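Local atomic coordinates of aminopentol aminotransferase (PDB entry 6HBS), a protein that catalyses the pyridoxal-phosphate-dependent deamination of aminopentol (hydrolysed fumonisin B1) to its 2-keto form, with pyruvate as the preferred amino acceptor. Residues Pro345-Ala350 with Tyr359-Ala364; Ala323-Gln328 with Arg398-Val403; Ala129-Gly134 with Arg276-Asp281; Ile138-Gly143 with Ser149-Pro154; Asn65-Arg70 with Leu302-Glu307. One frame throughout, in Å; residues are numbered along the deposited sequence.

From the N terminus, the loop 65-70 is the first segment met. Contact 5 joins it to helix 292-307 and closes the longest loop of the set. Contacts 3 and 4 both lie inside that loop. Contact 3 ties the C-terminal end of helix 118-133 to helix 276-281. Contact 4, nested inside contact 3, packs strand 137-141 of the seven-stranded sheet against the loop that follows it. R130 of contact 3 touches I138 of contact 4. Further along the chain, contact 2 pairs helix 310-332 with helix 386-405. Contact 1 is nested within it and sets strand 346-349 against helix 356-367. Contacts 1 and 2 touch: W361 packs on A399 and V403, and I347 on L325.

Contact 1 (Pro345-Ala350 with Tyr359-Ala364); sequences PQIFFA and YAWAAA
F349 and W361 form a T-shaped (edge-to-face) aromatic pair. The F349 ring points its edge at one face of the indole. Its centroid lies 5.1 Å from that of the five-membered ring, and the planes stand at 70°. The closest atoms are F349 CZ and W361 CG, 3.5 Å apart. F349 CE1 also touches the W361 methylene, 3.6 Å from W361 CB. A chi1 of -178° turns the indole away from the W361 backbone N and carries it off the helix toward the strand.

The second contact is aliphatic on aromatic. I347 CG2 lies 4.2 Å from W361 CZ3 and approaches the indole obliquely. With an alanine here instead of W361, the F349 edge would probably lose the aromatic face it meets, and a gap would open beside I347.

The pair sits between several elements. Strand 346-349 pairs with strand 336-339 in a two-stranded antiparallel sheet. Helix 386-405 packs on both F349 and W361, and L325 of helix 310-332 touches I347 and W361.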
# COMPACT_ATOMS: atom_id res chain seq x y z
N PRO A 345 -19.51 4.32 -16.50
CA PRO A 345 -19.90 3.73 -17.77
C PRO A 345 -18.76 3.09 -18.55
O PRO A 345 -17.61 3.53 -18.50
CB PRO A 345 -20.48 4.95 -18.54
CG PRO A 345 -19.67 6.11 -18.04
CD PRO A 345 -19.34 5.78 -16.59
N GLN A 346 -19.11 2.01 -19.24
CA GLN A 346 -18.27 1.42 -20.27
C GLN A 346 -18.91 1.81 -21.61
O GLN A 346 -20.11 1.58 -21.82
CB GLN A 346 -18.21 -0.10 -20.08
CG GLN A 346 -17.27 -0.84 -21.01
CD GLN A 346 -15.87 -0.87 -20.46
OE1 GLN A 346 -15.20 0.17 -20.42
NE2 GLN A 346 -15.42 -2.05 -20.04
N ILE A 347 -18.14 2.45 -22.47
CA ILE A 347 -18.66 3.04 -23.70
C ILE A 347 -17.84 2.47 -24.86
O ILE A 347 -16.76 2.92 -25.15
CB ILE A 347 -18.63 4.58 -23.64
CG1 ILE A 347 -19.42 5.12 -22.45
CG2 ILE A 347 -19.14 5.17 -24.96
CD1 ILE A 347 -19.31 6.64 -22.23
N PHE A 348 -18.38 1.41 -25.46
CA PHE A 348 -17.81 0.75 -26.59
C PHE A 348 -18.66 1.00 -27.85
O PHE A 348 -19.80 1.49 -27.76
CB PHE A 348 -17.78 -0.76 -26.34
CG PHE A 348 -16.80 -1.28 -25.30
CD1 PHE A 348 -15.89 -0.45 -24.66
CD2 PHE A 348 -16.79 -2.63 -24.98
CE1 PHE A 348 -15.01 -0.95 -23.71
CE2 PHE A 348 -15.92 -3.12 -24.01
CZ PHE A 348 -15.02 -2.29 -23.40
N PHE A 349 -18.10 0.64 -29.00
CA PHE A 349 -18.83 0.61 -30.27
C PHE A 349 -19.35 -0.81 -30.57
O PHE A 349 -18.64 -1.80 -30.41
CB PHE A 349 -17.92 1.15 -31.37
CG PHE A 349 -17.79 2.64 -31.34
CD1 PHE A 349 -16.95 3.26 -30.43
CD2 PHE A 349 -18.50 3.44 -32.22
CE1 PHE A 349 -16.84 4.64 -30.36
CE2 PHE A 349 -18.39 4.82 -32.15
CZ PHE A 349 -17.56 5.42 -31.22
N ALA A 350 -20.60 -0.90 -31.05
CA ALA A 350 -21.10 -2.19 -31.58
C ALA A 350 -20.26 -2.58 -32.79
O ALA A 350 -19.78 -1.73 -33.49
CB ALA A 350 -22.58 -2.09 -31.92
N TYR A 359 -10.96 3.12 -30.30
CA TYR A 359 -9.65 3.71 -30.11
C TYR A 359 -9.61 5.05 -30.82
O TYR A 359 -9.20 6.10 -30.25
CB TYR A 359 -8.55 2.73 -30.57
CG TYR A 359 -8.05 1.82 -29.48
CD1 TYR A 359 -8.92 1.15 -28.63
CD2 TYR A 359 -6.69 1.68 -29.24
CE1 TYR A 359 -8.46 0.31 -27.63
CE2 TYR A 359 -6.21 0.87 -28.21
CZ TYR A 359 -7.09 0.16 -27.42
OH TYR A 359 -6.62 -0.61 -26.40
N ALA A 360 -10.09 5.04 -32.07
CA ALA A 360 -10.00 6.25 -32.90
C ALA A 360 -10.90 7.36 -32.31
O ALA A 360 -10.50 8.53 -32.25
CB ALA A 360 -10.37 5.91 -34.34
N TRP A 361 -12.08 6.98 -31.83
CA TRP A 361 -13.05 7.90 -31.26
C TRP A 361 -12.50 8.51 -29.96
O TRP A 361 -12.59 9.69 -29.77
CB TRP A 361 -14.37 7.18 -31.00
CG TRP A 361 -15.45 8.05 -30.45
CD1 TRP A 361 -16.19 8.97 -31.14
CD2 TRP A 361 -15.92 8.07 -29.09
NE1 TRP A 361 -17.08 9.58 -30.29
CE2 TRP A 361 -16.93 9.05 -29.02
CE3 TRP A 361 -15.56 7.39 -27.92
CZ2 TRP A 361 -17.62 9.33 -27.84
CZ3 TRP A 361 -16.25 7.64 -26.76
CH2 TRP A 361 -17.24 8.63 -26.72
N ALA A 362 -11.93 7.66 -29.09
CA ALA A 362 -11.37 8.12 -27.83
C ALA A 362 -10.24 9.11 -28.11
O ALA A 362 -10.15 10.14 -27.47
CB ALA A 362 -10.91 6.93 -26.98
N ALA A 363 -9.40 8.81 -29.11
CA ALA A 363 -8.25 9.68 -29.39
C ALA A 363 -8.75 11.03 -29.91
O ALA A 363 -8.17 12.06 -29.59
CB ALA A 363 -7.30 9.04 -30.37
N ALA A 364 -9.80 10.99 -30.75
CA ALA A 364 -10.37 12.21 -31.35
C ALA A 364 -10.98 13.07 -30.24
O ALA A 364 -10.93 14.28 -30.29
CB ALA A 364 -11.38 11.85 -32.41

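Contact 2 (Ala323-Gln328 with Arg398-Val403); sequences AGLEAQ and RAFSAV
F400 of helix 386-405 meets L325 and Q328 of helix 310-332 in a helix-helix contact. It lies in the C-terminal part of this fold-type I (class-III) aminotransferase, where the two helices pack beside the small two-stranded sheet. L325 and Q328 are about one turn apart, and both touch the edge of the F400 ring.

With chi1 at -79°, the F400 ring lies on the backbone N side of its residue and reaches across toward the other helix. Q328 has a similar first torsion (chi1 -74°), and its extended chain beyond CG brings the amide to the ring edge. The amide and ring planes are 88° apart. Q328 CB adds an apolar touch, 3.8 Å from F400 CE2. The amide is held by the partner helix: Q328 NE2 bonds to L393 O and Q328 OE1 to T396 OG1. The L325 side chain crosses that of F400 at about a right angle, and its CD2 meets the ring edge, 4.2 Å from F400 CE2.

The ring also meets W361 and H332. A serine in place of F400 would probably leave a gap between the helices beside the Q328 amide and take away one of the apolar neighbours of L325. The closest approach across the contact is Q328 OE1 to F400 CE2, 3.5 Å in the ring plane.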
# COMPACT_ATOMS: atom_id res chain seq x y z
N ALA A 323 -27.45 9.89 -22.31
CA ALA A 323 -28.54 10.37 -23.21
C ALA A 323 -27.95 11.11 -24.42
O ALA A 323 -28.34 10.86 -25.57
CB ALA A 323 -29.48 11.27 -22.46
N GLY A 324 -27.00 12.02 -24.15
CA GLY A 324 -26.36 12.76 -25.19
C GLY A 324 -25.67 11.88 -26.21
O GLY A 324 -25.75 12.12 -27.44
N LEU A 325 -24.92 10.87 -25.72
CA LEU A 325 -24.14 9.99 -26.59
C LEU A 325 -25.06 9.08 -27.39
O LEU A 325 -24.78 8.79 -28.54
CB LEU A 325 -23.13 9.18 -25.77
CG LEU A 325 -21.92 9.96 -25.24
CD1 LEU A 325 -21.01 9.08 -24.38
CD2 LEU A 325 -21.13 10.57 -26.37
N GLU A 326 -26.19 8.68 -26.80
CA GLU A 326 -27.16 7.87 -27.51
C GLU A 326 -27.66 8.67 -28.72
O GLU A 326 -27.63 8.17 -29.89
CB GLU A 326 -28.27 7.47 -26.52
CG GLU A 326 -29.51 6.87 -27.17
CD GLU A 326 -29.25 5.57 -27.89
OE1 GLU A 326 -29.87 5.33 -28.98
OE2 GLU A 326 -28.37 4.82 -27.42
N ALA A 327 -28.04 9.92 -28.47
CA ALA A 327 -28.63 10.79 -29.54
C ALA A 327 -27.57 11.02 -30.63
O ALA A 327 -27.83 10.83 -31.83
CB ALA A 327 -29.17 12.09 -28.97
N GLN A 328 -26.33 11.31 -30.23
CA GLN A 328 -25.27 11.57 -31.22
C GLN A 328 -24.95 10.33 -32.05
O GLN A 328 -24.69 10.47 -33.24
CB GLN A 328 -23.98 12.04 -30.55
CG GLN A 328 -24.05 13.46 -30.07
CD GLN A 328 -22.78 13.87 -29.35
OE1 GLN A 328 -21.81 13.11 -29.23
NE2 GLN A 328 -22.77 15.12 -28.93
N ARG A 398 -17.71 16.09 -32.52
CA ARG A 398 -16.59 16.21 -33.45
C ARG A 398 -15.85 14.88 -33.60
O ARG A 398 -15.25 14.60 -34.64
CB ARG A 398 -15.67 17.35 -33.00
CG ARG A 398 -16.34 18.71 -33.17
CD ARG A 398 -15.42 19.91 -33.10
NE ARG A 398 -14.77 20.00 -31.80
CZ ARG A 398 -15.32 20.50 -30.70
NH1 ARG A 398 -16.52 21.06 -30.77
NH2 ARG A 398 -14.68 20.41 -29.54
N ALA A 399 -15.85 14.06 -32.54
CA ALA A 399 -15.11 12.82 -32.54
C ALA A 399 -15.81 11.80 -33.44
O ALA A 399 -15.15 11.08 -34.19
CB ALA A 399 -14.92 12.32 -31.12
N PHE A 400 -17.14 11.72 -33.33
CA PHE A 400 -17.95 10.89 -34.24
C PHE A 400 -17.68 11.28 -35.70
O PHE A 400 -17.44 10.39 -36.52
CB PHE A 400 -19.44 11.00 -33.90
CG PHE A 400 -19.90 10.18 -32.72
CD1 PHE A 400 -19.90 8.80 -32.76
CD2 PHE A 400 -20.37 10.79 -31.58
CE1 PHE A 400 -20.31 8.06 -31.66
CE2 PHE A 400 -20.79 10.05 -30.48
CZ PHE A 400 -20.75 8.69 -30.52
N SER A 401 -17.64 12.60 -35.98
CA SER A 401 -17.39 13.09 -37.37
C SER A 401 -16.02 12.64 -37.83
O SER A 401 -15.89 12.17 -38.96
CB SER A 401 -17.49 14.60 -37.50
OG SER A 401 -18.77 15.05 -37.09
N ALA A 402 -15.01 12.79 -36.96
CA ALA A 402 -13.63 12.47 -37.33
C ALA A 402 -13.49 10.96 -37.62
O ALA A 402 -12.74 10.55 -38.52
CB ALA A 402 -12.67 12.94 -36.25
N VAL A 403 -14.23 10.14 -36.88
CA VAL A 403 -14.19 8.69 -37.07
C VAL A 403 -14.82 8.33 -38.43
O VAL A 403 -14.30 7.47 -39.15
CB VAL A 403 -14.87 7.97 -35.88
CG1 VAL A 403 -15.38 6.59 -36.23
CG2 VAL A 403 -13.92 7.92 -34.70

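Contact 3 (Ala129-Gly134 with Arg276-Asp281); sequences ARAHTG and RDAARD
The C-terminal end of helix 118-133 meets the short helix 276-281 here, in a helix-helix contact of the large cofactor-binding domain. The CA atoms of H132 and A278 are 5.0 Å apart. The alanine at A278 is consistent with this close approach. A278 points its methyl toward the other helix, and its CB lies 3.7 Å from H132 CB. A131 adds a second methyl, with its CB 4.2 Å from A278 CB.

In H132, chi1 of 176° swings the imidazole away from the backbone N. This places it beside A278, whose CB sits at the ring edge. A water in the ring plane joins the two helices. It lies 2.8 Å from H132 ND1, and it accepts a bond from A278 N at 3.0 Å.

T133 OG1 is 2.9 Å from A129 O and donates to it, and T133 N reaches the same oxygen from the opposite face of the carbonyl plane. G134 is the first residue to leave the helix, with positive phi. On the other helix, R276 NH2 bonds to R16 O of the second subunit, so the contact lies near the dimer interface.

No direct hydrogen bond crosses between the segments. The join thus rests on the A278 methyl against A131 CB and the CB and CA of H132, with one bridging water. That water gives A278 N, in the first turn of its helix, an acceptor.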
# COMPACT_ATOMS: atom_id res chain seq x y z
N ALA A 129 -10.73 -15.32 5.75
CA ALA A 129 -11.74 -16.34 5.46
C ALA A 129 -11.18 -17.75 5.69
O ALA A 129 -11.90 -18.60 6.24
CB ALA A 129 -12.29 -16.16 4.07
N ARG A 130 -9.92 -17.99 5.32
CA ARG A 130 -9.26 -19.25 5.54
C ARG A 130 -9.09 -19.49 7.04
O ARG A 130 -9.38 -20.59 7.51
CB ARG A 130 -7.94 -19.29 4.77
CG ARG A 130 -8.10 -19.36 3.27
CD ARG A 130 -6.80 -19.30 2.50
NE ARG A 130 -7.06 -19.74 1.13
CZ ARG A 130 -6.30 -19.46 0.09
NH1 ARG A 130 -5.21 -18.71 0.24
NH2 ARG A 130 -6.62 -19.96 -1.10
N ALA A 131 -8.63 -18.47 7.80
CA ALA A 131 -8.55 -18.57 9.27
C ALA A 131 -9.90 -18.89 9.91
O ALA A 131 -9.96 -19.68 10.87
CB ALA A 131 -7.98 -17.32 9.88
N HIS A 132 -10.96 -18.23 9.43
CA HIS A 132 -12.28 -18.30 10.00
C HIS A 132 -12.85 -19.70 9.82
O HIS A 132 -13.45 -20.25 10.73
CB HIS A 132 -13.21 -17.28 9.36
CG HIS A 132 -14.63 -17.35 9.82
ND1 HIS A 132 -15.06 -16.73 10.96
CD2 HIS A 132 -15.72 -17.95 9.29
CE1 HIS A 132 -16.36 -16.95 11.12
NE2 HIS A 132 -16.79 -17.71 10.10
N THR A 133 -12.67 -20.25 8.62
CA THR A 133 -13.36 -21.49 8.26
C THR A 133 -12.48 -22.72 8.47
O THR A 133 -13.00 -23.80 8.48
CB THR A 133 -13.82 -21.44 6.80
OG1 THR A 133 -12.64 -21.35 6.02
CG2 THR A 133 -14.78 -20.32 6.51
N GLY A 134 -11.15 -22.56 8.46
CA GLY A 134 -10.22 -23.69 8.43
C GLY A 134 -10.25 -24.43 7.10
O GLY A 134 -9.76 -25.53 7.02
N ARG A 276 -14.95 -11.53 13.46
CA ARG A 276 -14.10 -10.68 14.30
C ARG A 276 -12.92 -11.50 14.86
O ARG A 276 -11.77 -11.02 14.84
CB ARG A 276 -14.92 -10.03 15.41
CG ARG A 276 -14.13 -9.02 16.24
CD ARG A 276 -14.90 -8.49 17.43
NE ARG A 276 -15.98 -7.59 17.05
CZ ARG A 276 -15.87 -6.27 16.97
NH1 ARG A 276 -14.70 -5.69 17.23
NH2 ARG A 276 -16.91 -5.55 16.57
N ASP A 277 -13.19 -12.72 15.33
CA ASP A 277 -12.12 -13.52 15.96
C ASP A 277 -11.02 -13.84 14.95
O ASP A 277 -9.85 -13.81 15.31
CB ASP A 277 -12.60 -14.85 16.56
CG ASP A 277 -13.33 -14.69 17.88
OD1 ASP A 277 -13.13 -13.65 18.54
OD2 ASP A 277 -14.10 -15.59 18.22
N ALA A 278 -11.41 -14.19 13.72
CA ALA A 278 -10.43 -14.52 12.69
C ALA A 278 -9.60 -13.28 12.31
O ALA A 278 -8.43 -13.37 12.01
CB ALA A 278 -11.12 -15.09 11.48
N ALA A 279 -10.26 -12.13 12.29
CA ALA A 279 -9.59 -10.87 12.03
C ALA A 279 -8.50 -10.61 13.07
O ALA A 279 -7.46 -10.02 12.76
CB ALA A 279 -10.59 -9.75 12.03
N ARG A 280 -8.75 -11.02 14.32
CA ARG A 280 -7.71 -10.85 15.38
C ARG A 280 -6.58 -11.87 15.26
O ARG A 280 -5.45 -11.59 15.70
CB ARG A 280 -8.36 -10.93 16.75
CG ARG A 280 -9.37 -9.82 17.00
CD ARG A 280 -10.13 -10.08 18.28
NE ARG A 280 -9.26 -9.90 19.43
CZ ARG A 280 -9.64 -10.14 20.69
NH1 ARG A 280 -10.82 -10.68 20.92
NH2 ARG A 280 -8.81 -9.87 21.69
N ASP A 281 -6.87 -13.07 14.73
CA ASP A 281 -5.91 -14.17 14.72
C ASP A 281 -4.89 -13.97 13.61
O ASP A 281 -3.76 -14.38 13.74
CB ASP A 281 -6.56 -15.54 14.51
CG ASP A 281 -7.36 -16.08 15.68
OD1 ASP A 281 -7.21 -15.55 16.81
OD2 ASP A 281 -8.17 -17.00 15.46
O HOH W 1 -14.07 -15.48 13.22

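Contact 4 (Ile138-Gly143 with Ser149-Pro154); sequences ILCAKG and SPWNTP
A cysteine sulfur meets the edge of a tryptophan, not its face. C140 SG lies in the plane of the W151 indole, 3.9 Å from W151 CZ3. The direction from the six-membered ring centroid to the sulfur is 87° off the ring normal.

With chi1 69°, W151 CG is flanked by both the backbone N and the carbonyl carbon, a placement that aims the indole at strand 137-141. I138 CG2 comes obliquely to the same corner, 4.4 Å from W151 CZ3. One face of the indole carries the amide of its neighbour, with N152 ND2 3.2 Å above the plane and offset toward the rim. W151 NE1 is hydrogen-bonded to S123 OG of helix 118-133, and F193 meets the indole edge-to-face.

S149 O accepts from both N152 N and T153 N, which holds the loop in a tight turn. The W151 side chain is about 8 Å from a bound pyridoxal phosphate. This is a Cys sulfur-aromatic contact that packs a loop near the cofactor onto a strand of the seven-stranded sheet.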
# COMPACT_ATOMS: atom_id res chain seq x y z
N ILE A 138 -10.96 -20.48 -2.22
CA ILE A 138 -11.52 -19.15 -2.45
C ILE A 138 -12.19 -19.14 -3.84
O ILE A 138 -11.55 -19.46 -4.83
CB ILE A 138 -10.40 -18.09 -2.35
CG1 ILE A 138 -9.79 -18.08 -0.95
CG2 ILE A 138 -10.93 -16.72 -2.74
CD1 ILE A 138 -10.66 -17.51 0.13
N LEU A 139 -13.47 -18.80 -3.88
CA LEU A 139 -14.18 -18.75 -5.18
C LEU A 139 -14.19 -17.33 -5.74
O LEU A 139 -14.71 -16.42 -5.09
CB LEU A 139 -15.61 -19.26 -4.99
CG LEU A 139 -15.74 -20.73 -4.57
CD1 LEU A 139 -17.21 -21.15 -4.49
CD2 LEU A 139 -14.94 -21.62 -5.49
N CYS A 140 -13.69 -17.16 -6.97
CA CYS A 140 -13.73 -15.86 -7.66
C CYS A 140 -14.36 -16.07 -9.04
O CYS A 140 -14.37 -17.18 -9.57
CB CYS A 140 -12.33 -15.27 -7.80
SG CYS A 140 -11.54 -14.99 -6.19
N ALA A 141 -14.94 -15.00 -9.59
CA ALA A 141 -15.49 -14.99 -10.93
C ALA A 141 -14.34 -14.99 -11.93
O ALA A 141 -13.36 -14.25 -11.74
CB ALA A 141 -16.36 -13.76 -11.10
N LYS A 142 -14.46 -15.78 -13.01
CA LYS A 142 -13.51 -15.76 -14.11
C LYS A 142 -13.37 -14.32 -14.63
O LYS A 142 -14.37 -13.65 -14.89
CB LYS A 142 -13.99 -16.57 -15.32
CG LYS A 142 -13.97 -18.07 -15.14
CD LYS A 142 -14.67 -18.84 -16.27
CE LYS A 142 -14.85 -20.32 -15.95
NZ LYS A 142 -15.95 -20.53 -14.97
N GLY A 143 -12.12 -13.87 -14.73
CA GLY A 143 -11.75 -12.54 -15.24
C GLY A 143 -12.02 -11.39 -14.26
O GLY A 143 -11.86 -10.26 -14.64
N SER A 149 -1.94 -9.02 -6.66
CA SER A 149 -1.15 -9.94 -5.82
C SER A 149 -0.88 -11.26 -6.58
O SER A 149 -1.55 -11.58 -7.57
CB SER A 149 -1.84 -10.20 -4.48
OG SER A 149 -2.18 -8.98 -3.82
N PRO A 150 0.08 -12.11 -6.14
CA PRO A 150 0.31 -13.37 -6.84
C PRO A 150 -0.97 -14.21 -6.98
O PRO A 150 -1.15 -14.87 -8.01
CB PRO A 150 1.41 -14.05 -6.00
CG PRO A 150 2.16 -12.87 -5.37
CD PRO A 150 1.06 -11.85 -5.07
N TRP A 151 -1.88 -14.16 -5.99
CA TRP A 151 -3.09 -15.02 -6.04
C TRP A 151 -4.10 -14.56 -7.10
O TRP A 151 -4.98 -15.34 -7.46
CB TRP A 151 -3.80 -15.19 -4.69
CG TRP A 151 -4.50 -14.00 -4.10
CD1 TRP A 151 -3.92 -13.00 -3.36
CD2 TRP A 151 -5.91 -13.69 -4.15
NE1 TRP A 151 -4.87 -12.09 -2.96
CE2 TRP A 151 -6.09 -12.49 -3.41
CE3 TRP A 151 -7.03 -14.30 -4.72
CZ2 TRP A 151 -7.35 -11.90 -3.25
CZ3 TRP A 151 -8.28 -13.72 -4.54
CH2 TRP A 151 -8.43 -12.53 -3.82
N ASN A 152 -4.03 -13.29 -7.54
CA ASN A 152 -5.14 -12.77 -8.34
C ASN A 152 -4.69 -11.90 -9.52
O ASN A 152 -5.54 -11.51 -10.30
CB ASN A 152 -6.17 -12.02 -7.48
CG ASN A 152 -5.59 -10.84 -6.73
OD1 ASN A 152 -4.43 -10.46 -6.94
ND2 ASN A 152 -6.37 -10.26 -5.81
N THR A 153 -3.40 -11.61 -9.70
CA THR A 153 -2.96 -10.71 -10.79
C THR A 153 -3.39 -11.31 -12.13
O THR A 153 -3.27 -12.54 -12.36
CB THR A 153 -1.46 -10.42 -10.71
OG1 THR A 153 -1.10 -9.51 -11.75
CG2 THR A 153 -0.59 -11.65 -10.85
N PRO A 154 -3.92 -10.47 -13.07
CA PRO A 154 -4.45 -10.96 -14.35
C PRO A 154 -3.40 -11.39 -15.38
O PRO A 154 -3.76 -12.04 -16.36
CB PRO A 154 -5.21 -9.75 -14.91
CG PRO A 154 -4.49 -8.54 -14.31
CD PRO A 154 -4.07 -9.00 -12.92

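Contact 5 (Asn65-Arg70 with Leu302-Glu307); sequences NLLGYR and LRIIRE
L66 and L67 are adjacent but take different first torsions, and each reaches a different isoleucine of helix 292-307. In L66, chi1 of -177° extends the side chain away from its own backbone N, and its CD2 meets the end of I305, 3.9 Å from I305 CD1. In L67, chi1 of -65° folds CG back beside the N instead, and its CD1 lies 3.6 Å from I304 CG2.

The two pairs differ in approach. L66 and I305 cross at about a right angle. L67 and I304 slide past each other in opposite directions. L67 CD1 also lies 4.0 Å from I304 CB. Y310 of helix 310-332 touches L66, L67 and I305. I74 of helix 72-82 closes on L67 and I304. The loop backbone is held by N262, whose OD1 accepts from L67 N and whose ND2 donates to G68 O.

On the helix, R303 NH1 forms a salt bridge with E307 OE1 at 3.0 Å. The oxygen lies in the guanidinium plane, but it is met from above the carboxylate plane.

The L66 side chain is about 8 Å from that of K258, the cofactor-bearing lysine by similarity, so the loop packs near the active site. The buried contact is wholly aliphatic. It probably depends on shape and the exclusion of water, while N262 serves the polar loop backbone.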
# COMPACT_ATOMS: atom_id res chain seq x y z
N ASN A 65 -11.05 10.08 -7.56
CA ASN A 65 -11.62 11.43 -7.57
C ASN A 65 -13.15 11.33 -7.56
O ASN A 65 -13.79 11.37 -8.61
CB ASN A 65 -11.12 12.27 -8.75
CG ASN A 65 -11.70 13.67 -8.70
OD1 ASN A 65 -11.92 14.20 -7.61
ND2 ASN A 65 -11.93 14.25 -9.88
N LEU A 66 -13.73 11.27 -6.35
CA LEU A 66 -15.18 11.17 -6.16
C LEU A 66 -15.80 12.57 -6.15
O LEU A 66 -16.89 12.75 -6.66
CB LEU A 66 -15.49 10.45 -4.85
CG LEU A 66 -16.97 10.21 -4.53
CD1 LEU A 66 -17.60 9.18 -5.49
CD2 LEU A 66 -17.14 9.74 -3.11
N LEU A 67 -15.12 13.53 -5.51
CA LEU A 67 -15.78 14.81 -5.15
C LEU A 67 -15.12 16.01 -5.83
O LEU A 67 -15.55 17.16 -5.61
CB LEU A 67 -15.74 14.95 -3.62
CG LEU A 67 -16.54 13.90 -2.86
CD1 LEU A 67 -16.40 14.07 -1.35
CD2 LEU A 67 -18.01 13.94 -3.26
N GLY A 68 -14.09 15.75 -6.64
CA GLY A 68 -13.31 16.80 -7.27
C GLY A 68 -11.90 16.91 -6.75
O GLY A 68 -11.63 16.82 -5.53
N TYR A 69 -10.97 17.08 -7.69
CA TYR A 69 -9.59 17.24 -7.32
C TYR A 69 -9.40 18.50 -6.49
O TYR A 69 -9.84 19.59 -6.90
CB TYR A 69 -8.72 17.33 -8.56
CG TYR A 69 -8.62 16.09 -9.42
CD1 TYR A 69 -7.91 14.97 -9.01
CD2 TYR A 69 -9.17 16.07 -10.69
CE1 TYR A 69 -7.73 13.88 -9.85
CE2 TYR A 69 -9.00 14.99 -11.54
CZ TYR A 69 -8.27 13.89 -11.12
OH TYR A 69 -8.10 12.83 -11.97
N ARG A 70 -8.72 18.35 -5.34
CA ARG A 70 -8.37 19.44 -4.41
C ARG A 70 -9.64 20.04 -3.84
O ARG A 70 -9.71 21.26 -3.65
CB ARG A 70 -7.50 20.52 -5.07
CG ARG A 70 -6.12 20.04 -5.49
CD ARG A 70 -5.33 21.12 -6.20
NE ARG A 70 -5.19 22.28 -5.32
CZ ARG A 70 -5.29 23.56 -5.69
NH1 ARG A 70 -5.46 23.89 -6.96
NH2 ARG A 70 -5.17 24.51 -4.78
N LEU A 302 -16.18 10.84 4.09
CA LEU A 302 -17.34 10.09 4.53
C LEU A 302 -18.45 11.04 5.04
O LEU A 302 -19.63 10.74 4.83
CB LEU A 302 -16.98 9.09 5.62
CG LEU A 302 -16.07 7.92 5.22
CD1 LEU A 302 -15.71 7.08 6.45
CD2 LEU A 302 -16.69 7.05 4.13
N ARG A 303 -18.09 12.16 5.70
CA ARG A 303 -19.11 13.12 6.17
C ARG A 303 -19.87 13.70 4.96
O ARG A 303 -21.10 13.81 4.95
CB ARG A 303 -18.50 14.23 7.05
CG ARG A 303 -19.52 15.23 7.60
CD ARG A 303 -18.97 16.59 8.01
NE ARG A 303 -18.31 17.34 6.94
CZ ARG A 303 -18.92 18.01 5.98
NH1 ARG A 303 -20.24 17.99 5.90
NH2 ARG A 303 -18.22 18.68 5.09
N ILE A 304 -19.13 14.12 3.95
CA ILE A 304 -19.71 14.65 2.76
C ILE A 304 -20.63 13.62 2.08
O ILE A 304 -21.70 13.98 1.58
CB ILE A 304 -18.62 15.19 1.84
CG1 ILE A 304 -17.95 16.41 2.48
CG2 ILE A 304 -19.16 15.50 0.46
CD1 ILE A 304 -16.79 16.92 1.73
N ILE A 305 -20.23 12.34 2.10
CA ILE A 305 -21.02 11.27 1.50
C ILE A 305 -22.36 11.17 2.24
O ILE A 305 -23.39 11.03 1.62
CB ILE A 305 -20.24 9.93 1.48
CG1 ILE A 305 -19.12 9.94 0.44
CG2 ILE A 305 -21.16 8.73 1.35
CD1 ILE A 305 -18.17 8.74 0.54
N ARG A 306 -22.32 11.25 3.58
CA ARG A 306 -23.52 11.14 4.36
C ARG A 306 -24.38 12.40 4.20
O ARG A 306 -25.57 12.25 4.24
CB ARG A 306 -23.27 10.99 5.86
CG ARG A 306 -22.48 9.76 6.29
CD ARG A 306 -22.52 9.54 7.79
NE ARG A 306 -21.85 10.63 8.49
CZ ARG A 306 -20.53 10.76 8.60
NH1 ARG A 306 -20.03 11.81 9.22
NH2 ARG A 306 -19.73 9.81 8.16
N GLU A 307 -23.80 13.60 4.06
CA GLU A 307 -24.52 14.84 4.35
C GLU A 307 -24.90 15.65 3.10
O GLU A 307 -25.60 16.65 3.24
CB GLU A 307 -23.73 15.74 5.32
CG GLU A 307 -23.83 15.22 6.74
CD GLU A 307 -23.10 15.97 7.84
OE1 GLU A 307 -22.52 17.00 7.57
OE2 GLU A 307 -23.10 15.45 8.94